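Local coordinates for protein diguanylate cyclase (Marinobacter aquaeolei VT8, PDB 3IGN) that probably joins two GTP molecules into cyclic di-GMP through its GGDEF domain, the part in this crystal, which also holds that product bound, at residues V72-I77 and R109-I114; V65-T69 and I126-V130; F45-H49 and K159-N164; V130-I134 and A154-K159. One frame throughout, in Å; residues are numbered along the deposited sequence.

Contact 1. Residues V72-I77 and R109-I114. With C2E (9,9'-[(2R,3R,3aS,5S,7aR,9R,10R,10aS,12S,14aR)-3,5,10,12-tetrahydroxy-5,12-dioxidooctahydro-2H,7H-difuro[3,2-d:3',2'-j][1,3,7,9,2,8]tetraoxadiphosphacyclododecine-2,9-diyl]bis(2-amino-1,9-dihydro-6H-purin-6-one)), chain C.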
loop_
_atom_site.group_PDB
_atom_site.type_symbol
_atom_site.label_atom_id
_atom_site.label_comp_id
_atom_site.label_asym_id
_atom_site.label_seq_id
_atom_site.Cartn_x
_atom_site.Cartn_y
_atom_site.Cartn_z
ATOM N N VAL A 72 7.615 7.430 3.088
ATOM C CA VAL A 72 6.838 8.277 2.196
ATOM C C VAL A 72 5.356 8.090 2.514
ATOM O O VAL A 72 4.592 9.055 2.564
ATOM C CB VAL A 72 7.084 7.914 0.717
ATOM C CG1 VAL A 72 6.085 8.641 -0.169
ATOM C CG2 VAL A 72 8.510 8.300 0.318
ATOM N N THR A 73 4.967 6.840 2.740
ATOM C CA THR A 73 3.579 6.510 3.043
ATOM C C THR A 73 3.161 7.126 4.375
ATOM O O THR A 73 2.169 7.850 4.454
ATOM C CB THR A 73 3.389 4.986 3.121
ATOM O OG1 THR A 73 3.797 4.393 1.882
ATOM C CG2 THR A 73 1.928 4.634 3.400
ATOM N N ARG A 74 3.935 6.835 5.416
ATOM C CA ARG A 74 3.656 7.342 6.753
ATOM C C ARG A 74 3.537 8.862 6.781
ATOM O O ARG A 74 2.662 9.409 7.452
ATOM C CB ARG A 74 4.754 6.889 7.724
ATOM C CG ARG A 74 4.623 7.464 9.130
ATOM C CD ARG A 74 5.763 7.030 10.033
ATOM N NE ARG A 74 5.767 5.589 10.262
ATOM C CZ ARG A 74 6.677 4.754 9.774
ATOM N NH1 ARG A 74 7.672 5.211 9.025
ATOM N NH2 ARG A 74 6.589 3.457 10.036
ATOM N N ASN A 75 4.400 9.544 6.036
ATOM C CA ASN A 75 4.386 11.000 6.017
ATOM C C ASN A 75 3.432 11.613 5.001
ATOM O O ASN A 75 3.341 12.833 4.890
ATOM C CB ASN A 75 5.804 11.526 5.779
ATOM C CG ASN A 75 6.766 11.102 6.869
ATOM O OD1 ASN A 75 6.514 11.330 8.050
ATOM N ND2 ASN A 75 7.873 10.482 6.481
ATOM N N ASN A 76 2.708 10.773 4.271
ATOM C CA ASN A 76 1.774 11.261 3.263
ATOM C C ASN A 76 0.311 10.901 3.505
ATOM O O ASN A 76 -0.557 11.319 2.742
ATOM C CB ASN A 76 2.190 10.752 1.879
ATOM C CG ASN A 76 3.106 11.714 1.156
ATOM O OD1 ASN A 76 2.646 12.665 0.523
ATOM N ND2 ASN A 76 4.412 11.478 1.250
ATOM N N ILE A 77 0.027 10.130 4.549
ATOM C CA ILE A 77 -1.355 9.745 4.822
ATOM C C ILE A 77 -1.856 10.333 6.141
ATOM O O ILE A 77 -1.071 10.730 6.993
ATOM C CB ILE A 77 -1.518 8.207 4.879
ATOM C CG1 ILE A 77 -0.791 7.642 6.099
ATOM C CG2 ILE A 77 -0.984 7.579 3.598
ATOM C CD1 ILE A 77 -0.942 6.136 6.268
ATOM N N ARG A 109 -0.427 11.122 -4.961
ATOM C CA ARG A 109 0.523 11.927 -4.204
ATOM C C ARG A 109 1.666 11.033 -3.738
ATOM O O ARG A 109 2.826 11.427 -3.785
ATOM C CB ARG A 109 -0.165 12.587 -3.001
ATOM C CG ARG A 109 0.654 13.699 -2.367
ATOM C CD ARG A 109 -0.161 14.511 -1.362
ATOM N NE ARG A 109 -0.557 13.718 -0.201
ATOM C CZ ARG A 109 -1.816 13.428 0.108
ATOM N NH1 ARG A 109 -2.805 13.862 -0.657
ATOM N NH2 ARG A 109 -2.083 12.693 1.180
ATOM N N ILE A 110 1.343 9.819 -3.301
ATOM C CA ILE A 110 2.379 8.893 -2.866
ATOM C C ILE A 110 3.188 8.415 -4.078
ATOM O O ILE A 110 4.422 8.374 -4.035
ATOM C CB ILE A 110 1.787 7.659 -2.130
ATOM C CG1 ILE A 110 1.358 8.041 -0.710
ATOM C CG2 ILE A 110 2.826 6.555 -2.061
ATOM C CD1 ILE A 110 0.749 6.891 0.084
ATOM N N ARG A 111 2.499 8.056 -5.160
ATOM C CA ARG A 111 3.189 7.596 -6.369
ATOM C C ARG A 111 4.211 8.624 -6.820
ATOM O O ARG A 111 5.360 8.291 -7.097
ATOM C CB ARG A 111 2.208 7.374 -7.524
ATOM C CG ARG A 111 2.823 6.660 -8.736
ATOM C CD ARG A 111 1.996 6.885 -9.996
ATOM N NE ARG A 111 1.930 8.305 -10.326
ATOM C CZ ARG A 111 2.964 9.020 -10.757
ATOM N NH1 ARG A 111 4.147 8.445 -10.928
ATOM N NH2 ARG A 111 2.825 10.318 -10.986
ATOM N N GLU A 112 3.782 9.878 -6.900
ATOM C CA GLU A 112 4.662 10.951 -7.344
ATOM C C GLU A 112 5.822 11.175 -6.385
ATOM O O GLU A 112 6.954 11.398 -6.814
ATOM C CB GLU A 112 3.864 12.246 -7.507
ATOM C CG GLU A 112 4.526 13.258 -8.430
ATOM C CD GLU A 112 3.648 14.472 -8.686
ATOM O OE1 GLU A 112 2.411 14.305 -8.752
ATOM O OE2 GLU A 112 4.194 15.588 -8.835
ATOM N N ALA A 113 5.547 11.112 -5.086
ATOM C CA ALA A 113 6.592 11.314 -4.090
ATOM C C ALA A 113 7.655 10.231 -4.226
ATOM O O ALA A 113 8.844 10.482 -4.030
ATOM C CB ALA A 113 5.996 11.296 -2.691
ATOM N N ILE A 114 7.223 9.023 -4.567
ATOM C CA ILE A 114 8.152 7.916 -4.733
ATOM C C ILE A 114 8.917 8.075 -6.046
ATOM O O ILE A 114 10.124 7.853 -6.103
ATOM C CB ILE A 114 7.409 6.561 -4.727
ATOM C CG1 ILE A 114 6.771 6.342 -3.349
ATOM C CG2 ILE A 114 8.362 5.435 -5.126
ATOM C CD1 ILE A 114 6.972 4.965 -2.752
HETATM P P1 C2E C . -3.068 14.311 9.686
HETATM O O2P C2E C . -4.515 14.213 8.987
HETATM O O1P C2E C . -2.772 13.092 10.445
HETATM O "O5'" C2E C . -1.907 14.524 8.616
HETATM C "C5'" C2E C . -1.917 13.976 7.355
HETATM C "C4'" C2E C . -0.630 14.314 6.597
HETATM O "O4'" C2E C . -0.802 13.706 5.315
HETATM C "C3'" C2E C . -0.484 15.839 6.396
HETATM O "O3'" C2E C . 0.683 16.487 6.916
HETATM C "C2'" C2E C . -0.687 16.069 4.905
HETATM O "O2'" C2E C . 0.377 16.802 4.294
HETATM C "C1'" C2E C . -0.959 14.709 4.277
HETATM N N9 C2E C . -2.372 14.851 3.885
HETATM C C8 C2E C . -3.471 14.372 4.557
HETATM N N7 C2E C . -4.557 14.692 3.960
HETATM C C5 C2E C . -4.254 15.397 2.862
HETATM C C6 C2E C . -5.026 16.003 1.843
HETATM O O6 C2E C . -6.239 15.938 1.870
HETATM N N1 C2E C . -4.378 16.670 0.837
HETATM C C2 C2E C . -3.000 16.748 0.812
HETATM N N2 C2E C . -2.383 17.422 -0.211
HETATM N N3 C2E C . -2.262 16.185 1.766
HETATM C C4 C2E C . -2.846 15.508 2.790
HETATM P P11 C2E C . 0.289 17.944 7.466
HETATM O O21 C2E C . -0.409 18.863 6.346
HETATM O O11 C2E C . 1.490 18.643 7.989
HETATM O O5A C2E C . -0.731 17.647 8.632
HETATM C C5A C2E C . -1.429 18.632 9.268
HETATM C C4A C2E C . -2.303 18.046 10.355
HETATM O O4A C2E C . -3.118 19.126 10.800
HETATM C C3A C2E C . -3.193 16.876 9.882
HETATM O O3A C2E C . -3.019 15.652 10.594
HETATM C C2A C2E C . -4.595 17.411 9.967
HETATM O O2A C2E C . -5.394 16.600 10.826
HETATM C C1A C2E C . -4.509 18.853 10.445
HETATM N N91 C2E C . -4.923 19.558 9.200
HETATM C C81 C2E C . -4.135 20.288 8.337
HETATM N N71 C2E C . -4.838 20.743 7.348
HETATM C C51 C2E C . -6.114 20.349 7.490
HETATM C C61 C2E C . -7.299 20.544 6.737
HETATM O O61 C2E C . -7.274 21.190 5.703
HETATM N N11 C2E C . -8.466 19.985 7.191
HETATM C C21 C2E C . -8.487 19.250 8.356
HETATM N N21 C2E C . -9.666 18.711 8.788
HETATM N N31 C2E C . -7.382 19.063 9.069
HETATM C C41 C2E C . -6.197 19.594 8.681
#
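R109 opens this face of helix 100-115 by reaching across to N76 of the V72-I77 segment. Its NH2 donates to the backbone O of N76 at 2.6 Å, almost in line with the C=O bond (167°) and within the guanidinium plane. A bend at chi3 (66°) turns the group so that NE also faces N76 OD1, a weak bond of 3.4 Å. The amide and guanidinium are nearly coplanar, and N76 is itself steadied by ND2, which donates back to V72 O at 2.8 Å. With its edge taken by N76, the guanidinium lays one face over a guanine of the bound cyclic di-GMP, N3 sitting 3.2 Å above its plane; NH2 bonds O6 of a second ligand molecule. I110 follows with apolar bulk: CG1 packs on N76 CB (3.8 Å), while CD1 touches both T73 and the CG2 branch of I77. The small A113 lets the helices approach, its CB meeting V72 CG1 at 3.7 Å. I114 ends the row by bringing CG1 to that same methyl, 4.0 Å away. The polar end binds cyclic di-GMP and, with R78 and D81 as the ends of the RxxD motif, corresponds to the inhibitory site (I-site) of diguanylate cyclases, here backed by a hydrophobic helix-helix seam.

Contact 2. Residues V65-T69 and I126-V130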
loop_
_atom_site.group_PDB
_atom_site.type_symbol
_atom_site.label_atom_id
_atom_site.label_comp_id
_atom_site.label_asym_id
_atom_site.label_seq_id
_atom_site.Cartn_x
_atom_site.Cartn_y
_atom_site.Cartn_z
ATOM N N VAL A 65 15.033 0.846 0.249
ATOM C CA VAL A 65 13.947 1.198 -0.654
ATOM C C VAL A 65 12.619 0.934 0.055
ATOM O O VAL A 65 11.684 1.722 -0.057
ATOM C CB VAL A 65 14.020 0.376 -1.961
ATOM C CG1 VAL A 65 12.805 0.661 -2.830
ATOM C CG2 VAL A 65 15.287 0.734 -2.721
ATOM N N ILE A 66 12.550 -0.170 0.793
ATOM C CA ILE A 66 11.343 -0.515 1.530
ATOM C C ILE A 66 11.098 0.508 2.632
ATOM O O ILE A 66 9.982 0.999 2.795
ATOM C CB ILE A 66 11.450 -1.918 2.170
ATOM C CG1 ILE A 66 11.303 -2.991 1.092
ATOM C CG2 ILE A 66 10.381 -2.093 3.231
ATOM C CD1 ILE A 66 11.611 -4.395 1.575
ATOM N N ARG A 67 12.143 0.832 3.386
ATOM C CA ARG A 67 12.007 1.797 4.469
ATOM C C ARG A 67 11.598 3.169 3.952
ATOM O O ARG A 67 10.784 3.853 4.570
ATOM C CB ARG A 67 13.312 1.914 5.260
ATOM C CG ARG A 67 13.428 0.919 6.396
ATOM C CD ARG A 67 14.647 1.205 7.263
ATOM N NE ARG A 67 15.893 0.919 6.564
ATOM C CZ ARG A 67 16.760 -0.014 6.942
ATOM N NH1 ARG A 67 16.517 -0.752 8.018
ATOM N NH2 ARG A 67 17.865 -0.218 6.241
ATOM N N HIS A 68 12.163 3.575 2.821
ATOM C CA HIS A 68 11.823 4.872 2.255
ATOM C C HIS A 68 10.364 4.883 1.817
ATOM O O HIS A 68 9.661 5.876 2.000
ATOM C CB HIS A 68 12.712 5.196 1.056
ATOM C CG HIS A 68 12.445 6.546 0.465
ATOM N ND1 HIS A 68 12.667 7.717 1.157
ATOM C CD2 HIS A 68 11.952 6.910 -0.743
ATOM C CE1 HIS A 68 12.320 8.745 0.402
ATOM N NE2 HIS A 68 11.882 8.282 -0.756
ATOM N N THR A 69 9.921 3.779 1.223
ATOM C CA THR A 69 8.543 3.662 0.763
ATOM C C THR A 69 7.592 3.809 1.951
ATOM O O THR A 69 6.579 4.511 1.871
ATOM C CB THR A 69 8.300 2.299 0.088
ATOM O OG1 THR A 69 9.194 2.152 -1.021
ATOM C CG2 THR A 69 6.863 2.201 -0.416
ATOM N N ILE A 126 19.581 5.194 -6.134
ATOM C CA ILE A 126 18.433 4.545 -6.753
ATOM C C ILE A 126 17.158 5.350 -6.958
ATOM O O ILE A 126 16.776 6.175 -6.131
ATOM C CB ILE A 126 18.012 3.320 -5.920
ATOM C CG1 ILE A 126 19.230 2.465 -5.584
ATOM C CG2 ILE A 126 16.962 2.519 -6.674
ATOM C CD1 ILE A 126 18.923 1.304 -4.669
ATOM N N GLN A 127 16.497 5.078 -8.076
ATOM C CA GLN A 127 15.214 5.689 -8.391
ATOM C C GLN A 127 14.319 4.506 -8.713
ATOM O O GLN A 127 14.745 3.564 -9.381
ATOM C CB GLN A 127 15.328 6.648 -9.575
ATOM C CG GLN A 127 15.968 7.962 -9.168
ATOM C CD GLN A 127 16.330 8.842 -10.344
ATOM O OE1 GLN A 127 17.452 9.342 -10.430
ATOM N NE2 GLN A 127 15.380 9.044 -11.253
ATOM N N TYR A 128 13.093 4.541 -8.210
ATOM C CA TYR A 128 12.162 3.444 -8.419
ATOM C C TYR A 128 10.733 3.962 -8.430
ATOM O O TYR A 128 10.491 5.150 -8.249
ATOM C CB TYR A 128 12.321 2.413 -7.297
ATOM C CG TYR A 128 11.892 2.915 -5.929
ATOM C CD1 TYR A 128 12.637 3.877 -5.242
ATOM C CD2 TYR A 128 10.728 2.435 -5.329
ATOM C CE1 TYR A 128 12.225 4.347 -3.986
ATOM C CE2 TYR A 128 10.312 2.894 -4.085
ATOM C CZ TYR A 128 11.059 3.848 -3.418
ATOM O OH TYR A 128 10.628 4.306 -2.192
ATOM N N THR A 129 9.786 3.058 -8.641
ATOM C CA THR A 129 8.382 3.430 -8.662
ATOM C C THR A 129 7.532 2.366 -7.993
ATOM O O THR A 129 8.025 1.302 -7.616
ATOM C CB THR A 129 7.865 3.614 -10.102
ATOM O OG1 THR A 129 8.061 2.401 -10.843
ATOM C CG2 THR A 129 8.593 4.757 -10.792
ATOM N N VAL A 130 6.247 2.669 -7.845
ATOM C CA VAL A 130 5.309 1.733 -7.242
ATOM C C VAL A 130 4.084 1.612 -8.130
ATOM O O VAL A 130 3.744 2.531 -8.879
ATOM C CB VAL A 130 4.816 2.198 -5.844
ATOM C CG1 VAL A 130 5.908 1.998 -4.791
ATOM C CG2 VAL A 130 4.400 3.653 -5.911
#
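Y128 lays the face of its ring on V65 and sets its hydroxyl beside T69, three residues that account for most of the buried surface. V65 CG1 stands 3.5 Å from the ring centroid and only 10° off the normal, a well-centred CH-pi contact; this methyl of the valine faces the ring while the other, CG2, turns to I126. The chi1 of Y128 (67°) places CG between the backbone N and the carbonyl carbon, and from there the ring reaches inward to helix 59-74. At its far end OH donates to T69 OG1 at 2.8 Å. T69 OG1 in turn donates to V65 O at 2.7 Å, from the opposite face of that carbonyl to T69 N. H68 CD2 touches the same OH edge-on. A phenylalanine at Y128 could still cover V65, but T69 OG1 would probably lose its donor in a buried setting. Tyrosine and threonine thus build a one-way chain, OH to OG1 to a helix carbonyl, that satisfies both hydroxyls inside a largely buried joint.

Contact 3. Residues F45-H49 and K159-N164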
loop_
_atom_site.group_PDB
_atom_site.type_symbol
_atom_site.label_atom_id
_atom_site.label_comp_id
_atom_site.label_asym_id
_atom_site.label_seq_id
_atom_site.Cartn_x
_atom_site.Cartn_y
_atom_site.Cartn_z
ATOM N N PHE A 45 -0.356 -1.828 -2.663
ATOM C CA PHE A 45 0.664 -1.430 -3.618
ATOM C C PHE A 45 1.982 -2.152 -3.408
ATOM O O PHE A 45 2.284 -2.619 -2.308
ATOM C CB PHE A 45 0.834 0.103 -3.640
ATOM C CG PHE A 45 1.407 0.708 -2.379
ATOM C CD1 PHE A 45 2.765 1.018 -2.300
ATOM C CD2 PHE A 45 0.581 1.053 -1.311
ATOM C CE1 PHE A 45 3.293 1.668 -1.182
ATOM C CE2 PHE A 45 1.097 1.702 -0.187
ATOM C CZ PHE A 45 2.455 2.013 -0.124
ATOM N N ASP A 46 2.732 -2.265 -4.500
ATOM C CA ASP A 46 4.019 -2.954 -4.527
ATOM C C ASP A 46 5.086 -2.058 -5.127
ATOM O O ASP A 46 4.797 -1.172 -5.931
ATOM C CB ASP A 46 3.939 -4.201 -5.416
ATOM C CG ASP A 46 3.167 -5.331 -4.786
ATOM O OD1 ASP A 46 2.526 -5.111 -3.739
ATOM O OD2 ASP A 46 3.198 -6.448 -5.351
ATOM N N ILE A 47 6.330 -2.314 -4.745
ATOM C CA ILE A 47 7.455 -1.571 -5.284
ATOM C C ILE A 47 7.736 -2.238 -6.628
ATOM O O ILE A 47 7.837 -3.456 -6.701
ATOM C CB ILE A 47 8.681 -1.714 -4.375
ATOM C CG1 ILE A 47 8.426 -0.978 -3.054
ATOM C CG2 ILE A 47 9.922 -1.186 -5.082
ATOM C CD1 ILE A 47 9.170 -1.570 -1.872
ATOM N N ASP A 48 7.845 -1.448 -7.689
ATOM C CA ASP A 48 8.110 -1.996 -9.018
ATOM C C ASP A 48 9.522 -2.549 -9.153
ATOM O O ASP A 48 10.462 -2.017 -8.563
ATOM C CB ASP A 48 7.904 -0.924 -10.095
ATOM C CG ASP A 48 6.450 -0.544 -10.270
ATOM O OD1 ASP A 48 5.605 -1.454 -10.258
ATOM O OD2 ASP A 48 6.162 0.657 -10.439
ATOM N N HIS A 49 9.660 -3.624 -9.927
ATOM C CA HIS A 49 10.960 -4.246 -10.181
ATOM C C HIS A 49 11.798 -4.469 -8.924
ATOM O O HIS A 49 13.018 -4.288 -8.953
ATOM C CB HIS A 49 11.751 -3.367 -11.149
ATOM C CG HIS A 49 10.971 -2.947 -12.352
ATOM N ND1 HIS A 49 10.503 -3.845 -13.286
ATOM C CD2 HIS A 49 10.558 -1.725 -12.766
ATOM C CE1 HIS A 49 9.836 -3.197 -14.223
ATOM N NE2 HIS A 49 9.855 -1.908 -13.931
ATOM N N LYS A 159 0.240 -3.145 -12.663
ATOM C CA LYS A 159 1.550 -3.705 -12.990
ATOM C C LYS A 159 1.628 -4.148 -14.441
ATOM O O LYS A 159 2.608 -3.872 -15.131
ATOM C CB LYS A 159 1.857 -4.903 -12.091
ATOM C CG LYS A 159 1.868 -4.561 -10.609
ATOM C CD LYS A 159 2.623 -5.583 -9.764
ATOM C CE LYS A 159 1.731 -6.692 -9.246
ATOM N NZ LYS A 159 2.332 -7.284 -8.012
ATOM N N GLU A 160 0.585 -4.840 -14.885
ATOM C CA GLU A 160 0.514 -5.355 -16.243
ATOM C C GLU A 160 0.265 -4.258 -17.261
ATOM O O GLU A 160 0.637 -4.393 -18.424
ATOM C CB GLU A 160 -0.591 -6.412 -16.331
ATOM C CG GLU A 160 -0.198 -7.752 -15.747
ATOM C CD GLU A 160 0.918 -8.412 -16.542
ATOM O OE1 GLU A 160 0.677 -8.823 -17.695
ATOM O OE2 GLU A 160 2.042 -8.502 -16.020
ATOM N N SER A 161 -0.332 -3.164 -16.802
ATOM C CA SER A 161 -0.684 -2.033 -17.651
ATOM C C SER A 161 0.412 -0.984 -17.855
ATOM O O SER A 161 0.171 0.044 -18.487
ATOM C CB SER A 161 -1.925 -1.344 -17.083
ATOM O OG SER A 161 -2.507 -0.482 -18.038
ATOM N N GLY A 162 1.601 -1.227 -17.318
ATOM C CA GLY A 162 2.680 -0.272 -17.500
ATOM C C GLY A 162 3.460 0.101 -16.251
ATOM O O GLY A 162 4.553 0.651 -16.354
ATOM N N ARG A 163 2.907 -0.196 -15.077
ATOM C CA ARG A 163 3.556 0.122 -13.804
ATOM C C ARG A 163 3.618 1.626 -13.542
ATOM O O ARG A 163 3.181 2.422 -14.370
ATOM C CB ARG A 163 4.959 -0.487 -13.756
ATOM C CG ARG A 163 4.951 -1.999 -13.564
ATOM C CD ARG A 163 6.345 -2.591 -13.661
ATOM N NE ARG A 163 6.433 -3.887 -12.993
ATOM C CZ ARG A 163 6.453 -5.065 -13.608
ATOM N NH1 ARG A 163 6.393 -5.136 -14.933
ATOM N NH2 ARG A 163 6.526 -6.179 -12.890
ATOM N N ASN A 164 4.163 2.013 -12.390
ATOM C CA ASN A 164 4.255 3.425 -12.000
ATOM C C ASN A 164 2.921 4.104 -12.261
ATOM O O ASN A 164 2.842 5.169 -12.883
ATOM C CB ASN A 164 5.375 4.138 -12.766
ATOM C CG ASN A 164 5.591 5.560 -12.286
ATOM O OD1 ASN A 164 5.331 5.879 -11.122
ATOM N ND2 ASN A 164 6.085 6.420 -13.174
HETATM O O HOH W 1 8.232 -6.492 -10.404
#
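R163 runs antiparallel alongside the D48 side chain. Of its extended chain the aliphatic CG lies closest to D48 OD1, at 3.4 Å; the salt bridge from NE to that oxygen is long, at 3.8 Å. D48 OD2 receives N164 N at 3.1 Å, on the syn side but 30° out of the carboxylate plane. H49 lies across one face of the R163 guanidinium, with CE1 3.5 Å above it toward the rim. K159 needs a kink, chi3 -91°, to bring NZ to D46 OD2; this salt bridge, 2.9 Å long, arrives from above the carboxylate plane, and E90's carboxylate also lies close, so the lysine probably offsets two negative charges. T129 and S131 fix the rotation of D48; an alanine at D48 would probably leave N164 N and both those hydroxyls without their acceptor. G162, with positive phi, ends helix 144-160 in a Schellman motif. The contact joins the end of strand 40-47 to the turn from that helix into edge strand 166-168, with strand 130-136 between the two strands in the sheet.

Contact 4. Residues V130-I134 and A154-K159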
loop_
_atom_site.group_PDB
_atom_site.type_symbol
_atom_site.label_atom_id
_atom_site.label_comp_id
_atom_site.label_asym_id
_atom_site.label_seq_id
_atom_site.Cartn_x
_atom_site.Cartn_y
_atom_site.Cartn_z
ATOM N N VAL A 130 6.247 2.669 -7.845
ATOM C CA VAL A 130 5.309 1.733 -7.242
ATOM C C VAL A 130 4.084 1.612 -8.130
ATOM O O VAL A 130 3.744 2.531 -8.879
ATOM C CB VAL A 130 4.816 2.198 -5.844
ATOM C CG1 VAL A 130 5.908 1.998 -4.791
ATOM C CG2 VAL A 130 4.400 3.653 -5.911
ATOM N N SER A 131 3.435 0.460 -8.047
ATOM C CA SER A 131 2.204 0.206 -8.785
ATOM C C SER A 131 1.168 0.164 -7.666
ATOM O O SER A 131 1.436 -0.393 -6.611
ATOM C CB SER A 131 2.269 -1.145 -9.511
ATOM O OG SER A 131 3.101 -1.058 -10.664
HETATM N N MSE A 132 -0.003 0.746 -7.885
HETATM C CA MSE A 132 -1.017 0.774 -6.835
HETATM C C MSE A 132 -2.416 0.390 -7.301
HETATM O O MSE A 132 -2.840 0.756 -8.397
HETATM C CB MSE A 132 -1.058 2.173 -6.216
HETATM C CG MSE A 132 0.329 2.742 -5.929
HETATM SE SE MSE A 132 0.283 4.519 -5.171
HETATM C CE MSE A 132 0.110 5.511 -6.766
ATOM N N GLY A 133 -3.124 -0.346 -6.448
ATOM C CA GLY A 133 -4.478 -0.767 -6.752
ATOM C C GLY A 133 -5.438 -0.271 -5.692
ATOM O O GLY A 133 -5.154 -0.383 -4.502
ATOM N N ILE A 134 -6.572 0.270 -6.126
ATOM C CA ILE A 134 -7.585 0.814 -5.221
ATOM C C ILE A 134 -8.909 0.082 -5.391
ATOM O O ILE A 134 -9.325 -0.216 -6.505
ATOM C CB ILE A 134 -7.859 2.312 -5.523
ATOM C CG1 ILE A 134 -6.629 3.163 -5.223
ATOM C CG2 ILE A 134 -9.068 2.809 -4.713
ATOM C CD1 ILE A 134 -6.738 4.562 -5.816
ATOM N N ALA A 154 -6.747 -4.950 -8.896
ATOM C CA ALA A 154 -6.497 -3.639 -9.474
ATOM C C ALA A 154 -4.988 -3.405 -9.524
ATOM O O ALA A 154 -4.472 -2.814 -10.476
ATOM C CB ALA A 154 -7.170 -2.564 -8.626
ATOM N N LEU A 155 -4.289 -3.873 -8.497
ATOM C CA LEU A 155 -2.840 -3.728 -8.423
ATOM C C LEU A 155 -2.190 -4.501 -9.563
ATOM O O LEU A 155 -1.275 -4.008 -10.219
ATOM C CB LEU A 155 -2.321 -4.257 -7.081
ATOM C CG LEU A 155 -0.804 -4.433 -6.933
ATOM C CD1 LEU A 155 -0.090 -3.142 -7.259
ATOM C CD2 LEU A 155 -0.493 -4.881 -5.516
ATOM N N TYR A 156 -2.670 -5.716 -9.801
ATOM C CA TYR A 156 -2.110 -6.530 -10.873
ATOM C C TYR A 156 -2.310 -5.836 -12.217
ATOM O O TYR A 156 -1.423 -5.860 -13.074
ATOM C CB TYR A 156 -2.757 -7.914 -10.904
ATOM C CG TYR A 156 -2.022 -8.881 -11.800
ATOM C CD1 TYR A 156 -0.733 -9.306 -11.482
ATOM C CD2 TYR A 156 -2.596 -9.340 -12.981
ATOM C CE1 TYR A 156 -0.024 -10.167 -12.327
ATOM C CE2 TYR A 156 -1.898 -10.202 -13.837
ATOM C CZ TYR A 156 -0.615 -10.608 -13.502
ATOM O OH TYR A 156 0.080 -11.448 -14.344
ATOM N N LYS A 157 -3.474 -5.225 -12.407
ATOM C CA LYS A 157 -3.751 -4.513 -13.647
ATOM C C LYS A 157 -2.782 -3.339 -13.790
ATOM O O LYS A 157 -2.317 -3.041 -14.888
ATOM C CB LYS A 157 -5.192 -3.995 -13.663
ATOM C CG LYS A 157 -6.264 -5.082 -13.771
ATOM C CD LYS A 157 -7.668 -4.476 -13.707
ATOM C CE LYS A 157 -8.773 -5.526 -13.851
ATOM N NZ LYS A 157 -9.147 -5.794 -15.279
ATOM N N ALA A 158 -2.483 -2.665 -12.680
ATOM C CA ALA A 158 -1.562 -1.530 -12.722
ATOM C C ALA A 158 -0.177 -1.990 -13.165
ATOM O O ALA A 158 0.498 -1.307 -13.942
ATOM C CB ALA A 158 -1.474 -0.858 -11.338
ATOM N N LYS A 159 0.240 -3.145 -12.663
ATOM C CA LYS A 159 1.550 -3.705 -12.990
ATOM C C LYS A 159 1.628 -4.148 -14.441
ATOM O O LYS A 159 2.608 -3.872 -15.131
ATOM C CB LYS A 159 1.857 -4.903 -12.091
ATOM C CG LYS A 159 1.868 -4.561 -10.609
ATOM C CD LYS A 159 2.623 -5.583 -9.764
ATOM C CE LYS A 159 1.731 -6.692 -9.246
ATOM N NZ LYS A 159 2.332 -7.284 -8.012
#
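G133 lies directly under helix 144-160, where L155 N comes to 3.6 Å from its CA and A154 CB to 3.7 Å. A side chain has no room here, since a CB on G133 would fall only 2.3 Å from L155 N; glycine suits the place for that reason. Alanines continue the close fit: one turn on from A154, A158 sets its CB 3.6 Å from M132 O. With such small residues the axes of segments 130-134 and 154-159 approach to 6.0 Å, their N-to-C directions 144° apart and so closer to antiparallel. This is the first half of a beta-alpha-beta crossover, strand 130-136 to helix 144-160 to the parallel neighbour 166-168, and A158 also reaches V167 on that second strand. L155, its CG anti to the backbone N (169°), sends CD1 down beside the strand to S131 O, 3.2 Å away. The small serine side chain of S131 lets its CB sit against K159 CG at 3.6 Å, while S131 OG bonds D48. M132, present as selenomethionine, and I134 point to the other side of the sheet, toward helix 100-115. Across from the packed face the helix is much looser: Y156 points away from the strand, the end of K157 leads outward too, and both lie on the outer side of the helix.

How the contacts relate
Contacts 3 and 4 lie closest together, centres about 6 Å apart, sharing K159 and tied by a probable hydrogen bond from S131 OG to D48 OD1 (2.6 Å). D48 OD2 meets T129 OG1 at 2.6 Å, tying contact 3 to contact 2. Contacts 2 and 4 share V130, where the loop segment of one runs into the strand of the other. Contacts 1 and 2 both use helix 59-74, and I114 CG2 of contact 1 packs on Y128 CE2 at 3.4 Å. R111 NH1 probably bonds N164 OD1 at 2.8 Å, linking contacts 1 and 3. Only contact 1 touches cyclic di-GMP; the side chains of M132, V130 and N164 lie about 8, 10 and 12 Å from that of R109.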